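Ice-binding protein isoform1a (Antarctomyces psychrotrophicus, PDB 7BWX) probably binds to the prism planes of ice crystals and acts as an antifreeze protein for its cold-living Antarctic fungal host. Local coordinates at residues Q23-A28 with T45-G50; T183-N188 with D200-T205. The protein carries 1 engineered substitution. All coordinates share one frame; numbering follows the deposited sequence.

Interaction 1. Residues Q23-A28 with T45-G50; sequences QGVANA and TGFPPG
Ala26 and Thr45 face each other in a single backbone bridge, closed by two hydrogen bonds. Thr45 N gives one to Val25 O at 2.9 Å, while Asn27 N gives the other to Thr45 O, also at 2.9 Å. Beside the bridge, Thr45 OG1 rests against Ala26 CA at 3.5 Å. One residue further on, the chain of Gly46 takes a positive phi and, with no CB in the way, brings its CA to 3.3 Å from Asn27 O in a CA-H...O contact. The contact pairs the outermost strand 25-28 of one parallel sheet of the right-handed beta-helix with the loop that leads from strand 36-39 to strand 51-52. On the inner side the aromatic ring of Phe47 meets two side chains in different ways. Asn27 lies over one face of it, with CB 3.5 Å from Phe47 CE1; its CG, anti to the backbone N (chi1 178°), continues across the ring. Val25 instead reaches the ring's edge, where its CG1 lies 4.0 Å from Phe47 CE1. Leu199, from the neighbouring strand 197-200, touches all three of these side chains, and Met37 packs on both Val25 and Phe47. The loop itself is shaped by two successive cis peptide bonds, before Pro48 and before Pro49, and by a turn in which Gly50 N bonds to Gly46 O at 2.8 Å. On its other side strand 25-28 pairs with 197-200, where the backbone of Ala26 bonds to Val197 and Leu199.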
loop_
_atom_site.group_PDB
_atom_site.type_symbol
_atom_site.label_atom_id
_atom_site.label_comp_id
_atom_site.label_asym_id
_atom_site.label_seq_id
_atom_site.Cartn_x
_atom_site.Cartn_y
_atom_site.Cartn_z
ATOM N N GLN A 23 9.846 0.077 12.421
ATOM C CA GLN A 23 9.597 -0.181 13.851
ATOM C C GLN A 23 8.715 -1.422 14.055
ATOM O O GLN A 23 8.052 -1.517 15.118
ATOM C CB GLN A 23 9.049 1.077 14.528
ATOM C CG GLN A 23 9.939 2.317 14.434
ATOM C CD GLN A 23 11.431 2.138 14.525
ATOM O OE1 GLN A 23 11.977 1.406 15.371
ATOM N NE2 GLN A 23 12.125 2.846 13.649
ATOM N N GLY A 24 8.731 -2.366 13.113
ATOM C CA GLY A 24 8.291 -3.729 13.377
ATOM C C GLY A 24 7.005 -4.097 12.635
ATOM O O GLY A 24 6.294 -3.194 12.134
ATOM N N VAL A 25 6.743 -5.388 12.567
ATOM C CA VAL A 25 5.484 -5.961 12.025
ATOM C C VAL A 25 4.912 -6.810 13.150
ATOM O O VAL A 25 5.663 -7.640 13.730
ATOM C CB VAL A 25 5.733 -6.793 10.760
ATOM C CG1 VAL A 25 4.421 -7.340 10.249
ATOM C CG2 VAL A 25 6.435 -6.027 9.674
ATOM N N ALA A 26 3.696 -6.523 13.552
ATOM C CA ALA A 26 3.000 -7.213 14.646
ATOM C C ALA A 26 1.802 -7.923 14.011
ATOM O O ALA A 26 0.908 -7.216 13.562
ATOM C CB ALA A 26 2.544 -6.239 15.718
ATOM N N ASN A 27 1.788 -9.246 14.034
ATOM C CA ASN A 27 0.756 -10.077 13.382
ATOM C C ASN A 27 -0.075 -10.830 14.413
ATOM O O ASN A 27 0.499 -11.432 15.336
ATOM C CB ASN A 27 1.393 -11.080 12.407
ATOM C CG ASN A 27 0.360 -11.975 11.767
ATOM O OD1 ASN A 27 0.228 -13.198 12.099
ATOM N ND2 ASN A 27 -0.480 -11.340 10.993
ATOM N N ALA A 28 -1.357 -10.991 14.117
ATOM C CA ALA A 28 -2.254 -11.985 14.735
ATOM C C ALA A 28 -2.821 -12.862 13.619
ATOM O O ALA A 28 -3.065 -12.341 12.516
ATOM C CB ALA A 28 -3.383 -11.272 15.446
ATOM N N THR A 45 6.600 -9.921 15.324
ATOM C CA THR A 45 5.904 -10.849 16.240
ATOM C C THR A 45 4.714 -11.439 15.509
ATOM O O THR A 45 4.183 -10.769 14.592
ATOM C CB THR A 45 5.429 -10.166 17.530
ATOM O OG1 THR A 45 4.587 -9.054 17.190
ATOM C CG2 THR A 45 6.574 -9.538 18.250
ATOM N N GLY A 46 4.354 -12.666 15.885
ATOM C CA GLY A 46 3.157 -13.330 15.316
ATOM C C GLY A 46 3.436 -14.140 14.064
ATOM O O GLY A 46 2.466 -14.518 13.378
ATOM N N PHE A 47 4.690 -14.507 13.827
ATOM C CA PHE A 47 5.104 -15.446 12.775
ATOM C C PHE A 47 5.891 -16.578 13.432
ATOM O O PHE A 47 7.078 -16.399 13.683
ATOM C CB PHE A 47 5.946 -14.720 11.731
ATOM C CG PHE A 47 5.238 -13.598 11.016
ATOM C CD1 PHE A 47 5.167 -12.345 11.580
ATOM C CD2 PHE A 47 4.657 -13.813 9.765
ATOM C CE1 PHE A 47 4.509 -11.311 10.922
ATOM C CE2 PHE A 47 4.000 -12.775 9.112
ATOM C CZ PHE A 47 3.904 -11.535 9.706
ATOM N N PRO A 48 5.312 -17.776 13.719
ATOM C CA PRO A 48 3.908 -18.130 13.456
ATOM C C PRO A 48 2.935 -17.482 14.427
ATOM O O PRO A 48 3.361 -16.945 15.470
ATOM C CB PRO A 48 3.906 -19.682 13.618
ATOM C CG PRO A 48 4.989 -19.927 14.623
ATOM C CD PRO A 48 6.064 -18.905 14.300
ATOM N N PRO A 49 1.612 -17.470 14.158
ATOM C CA PRO A 49 0.957 -18.239 13.081
ATOM C C PRO A 49 1.001 -17.648 11.662
ATOM O O PRO A 49 0.717 -18.332 10.688
ATOM C CB PRO A 49 -0.495 -18.297 13.589
ATOM C CG PRO A 49 -0.654 -16.977 14.304
ATOM C CD PRO A 49 0.640 -16.831 15.065
ATOM N N GLY A 50 1.458 -16.409 11.528
ATOM C CA GLY A 50 1.713 -15.825 10.218
ATOM C C GLY A 50 2.807 -16.558 9.505
ATOM O O GLY A 50 3.683 -17.166 10.157
#

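Interaction 2. Residues T183-N188 with D200-T205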
loop_
_atom_site.group_PDB
_atom_site.type_symbol
_atom_site.label_atom_id
_atom_site.label_comp_id
_atom_site.label_asym_id
_atom_site.label_seq_id
_atom_site.Cartn_x
_atom_site.Cartn_y
_atom_site.Cartn_z
ATOM N N THR A 183 -8.739 -7.571 10.289
ATOM C CA THR A 183 -9.061 -8.994 10.078
ATOM C C THR A 183 -9.495 -9.228 8.638
ATOM O O THR A 183 -10.502 -8.699 8.193
ATOM C CB THR A 183 -10.170 -9.475 11.033
ATOM O OG1 THR A 183 -9.849 -8.968 12.328
ATOM C CG2 THR A 183 -10.257 -10.984 11.090
ATOM N N GLY A 184 -8.746 -10.060 7.959
ATOM C CA GLY A 184 -9.157 -10.640 6.680
ATOM C C GLY A 184 -8.886 -9.716 5.533
ATOM O O GLY A 184 -9.192 -10.139 4.397
ATOM N N ALA A 185 -8.370 -8.502 5.760
ATOM C CA ALA A 185 -8.044 -7.634 4.604
ATOM C C ALA A 185 -7.040 -8.331 3.684
ATOM O O ALA A 185 -6.092 -9.007 4.167
ATOM C CB ALA A 185 -7.561 -6.281 5.061
ATOM N N THR A 186 -7.185 -8.118 2.382
ATOM C CA THR A 186 -6.315 -8.716 1.356
ATOM C C THR A 186 -5.754 -7.593 0.505
ATOM O O THR A 186 -6.442 -6.545 0.299
ATOM C CB THR A 186 -7.047 -9.801 0.545
ATOM O OG1 THR A 186 -8.151 -9.220 -0.146
ATOM C CG2 THR A 186 -7.527 -10.933 1.433
ATOM N N ILE A 187 -4.538 -7.807 0.033
ATOM C CA ILE A 187 -3.785 -6.805 -0.750
ATOM C C ILE A 187 -3.037 -7.542 -1.859
ATOM O O ILE A 187 -2.287 -8.489 -1.584
ATOM C CB ILE A 187 -2.830 -5.985 0.169
ATOM C CG1 ILE A 187 -3.579 -5.214 1.244
ATOM C CG2 ILE A 187 -1.987 -5.032 -0.668
ATOM C CD1 ILE A 187 -3.691 -5.938 2.571
ATOM N N ASN A 188 -3.238 -7.089 -3.077
ATOM C CA ASN A 188 -2.372 -7.341 -4.238
ATOM C C ASN A 188 -1.562 -6.086 -4.416
ATOM O O ASN A 188 -2.075 -5.087 -4.982
ATOM C CB ASN A 188 -3.164 -7.679 -5.514
ATOM C CG ASN A 188 -3.720 -9.100 -5.470
ATOM O OD1 ASN A 188 -3.161 -10.001 -4.807
ATOM N ND2 ASN A 188 -4.837 -9.307 -6.154
ATOM N N ASP A 200 -3.745 -8.728 10.825
ATOM C CA ASP A 200 -4.636 -9.722 11.450
ATOM C C ASP A 200 -5.231 -10.581 10.315
ATOM O O ASP A 200 -6.111 -10.073 9.613
ATOM C CB ASP A 200 -5.685 -9.013 12.300
ATOM C CG ASP A 200 -6.654 -9.998 12.979
ATOM O OD1 ASP A 200 -6.573 -11.216 12.728
ATOM O OD2 ASP A 200 -7.488 -9.543 13.731
ATOM N N SER A 201 -4.748 -11.807 10.153
ATOM C CA SER A 201 -5.281 -12.799 9.201
ATOM C C SER A 201 -5.372 -12.171 7.832
ATOM O O SER A 201 -6.417 -12.326 7.154
ATOM C CB SER A 201 -6.629 -13.280 9.700
ATOM O OG SER A 201 -6.479 -13.602 11.082
ATOM N N ASN A 202 -4.270 -11.597 7.363
ATOM C CA ASN A 202 -4.273 -10.925 6.047
ATOM C C ASN A 202 -3.593 -11.787 5.001
ATOM O O ASN A 202 -2.828 -12.719 5.325
ATOM C CB ASN A 202 -3.581 -9.566 6.083
ATOM C CG ASN A 202 -4.153 -8.720 7.182
ATOM O OD1 ASN A 202 -3.457 -8.422 8.154
ATOM N ND2 ASN A 202 -5.401 -8.333 7.009
ATOM N N THR A 203 -3.827 -11.453 3.744
ATOM C CA THR A 203 -3.017 -11.997 2.639
ATOM C C THR A 203 -2.491 -10.822 1.845
ATOM O O THR A 203 -3.286 -10.004 1.401
ATOM C CB THR A 203 -3.798 -12.927 1.700
ATOM O OG1 THR A 203 -4.384 -13.890 2.557
ATOM C CG2 THR A 203 -2.909 -13.593 0.669
ATOM N N VAL A 204 -1.195 -10.767 1.666
ATOM C CA VAL A 204 -0.521 -9.726 0.874
ATOM C C VAL A 204 0.310 -10.437 -0.172
ATOM O O VAL A 204 1.205 -11.267 0.186
ATOM C CB VAL A 204 0.380 -8.843 1.760
ATOM C CG1 VAL A 204 1.047 -7.770 0.905
ATOM C CG2 VAL A 204 -0.369 -8.302 2.944
ATOM N N THR A 205 0.035 -10.134 -1.418
ATOM C CA THR A 205 0.762 -10.717 -2.549
ATOM C C THR A 205 1.397 -9.627 -3.401
ATOM O O THR A 205 0.678 -8.888 -4.108
ATOM C CB THR A 205 -0.193 -11.589 -3.388
ATOM O OG1 THR A 205 -0.767 -12.552 -2.512
ATOM C CG2 THR A 205 0.541 -12.259 -4.529
#
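Thr186, Ile187 and Asn188 run parallel to Thr203, Val204 and Thr205, the end-to-end directions of the two segments differing by only 11°. Ile187 is gripped at both its polar backbone atoms: its N bonds to Thr203 O at 2.9 Å and its O receives Thr205 N at 2.9 Å. Upstream the ladder gives way to loop, yet the pairing persists through Gly184 N, which bonds to Asp200 O at 3.1 Å. The two segments are thus equivalent parts of consecutive coils of the beta-helix, and the chain turns a corner at Asn188. Ile187 and Val204 lie alongside one another on the buried face, with Ile187 CD1 4.1 Å from Val204 CG2; Leu169 and Ile33 extend this row onto the coils beyond. The opposite face carries Thr186, Asn188, Thr203 and Thr205; three of them bond beyond the segments: Thr186 OG1 to His168, Asn188 ND2 to Glu170, Thr205 OG1 to Asn34. Where the strands are absent, Asn202 clamps the turn. Its ND2 bonds at 3.0 Å to Ala185 O, which lies close to the amide plane, and also to Gln182 O, while its OD1 accepts Asp200 N at 2.7 Å. Asp200 CG lies anti to the backbone N (chi1 180°), carrying the carboxylate alongside Thr183, whose OG1 donates to Asp200 OD2 at 2.8 Å from well above the carboxylate plane; the other oxygen, Asp200 OD1, accepts Ser201 OG.

How the interactions relate
Interactions 1 and 2 lie on the same side of the chain's centre, their own centres about 13 Å apart, and follow one another in sequence. They meet directly where Ala28 O approaches Ser201 N at 2.9 Å, a probable hydrogen bond from the end of strand 25-28 to the turn after strand 197-200. That strand pairs with 25-28 before its chain continues into 203-205, so residues 200-205 face 183-188 on one side and the coil containing 23-28 on the other. Thr31 OG1, bonded to Asn202 N, and the pairing of strand 32-34 with 203-205 continue the connection, so that a third coil-to-coil joint lies between the two contacts, all in one solenoid.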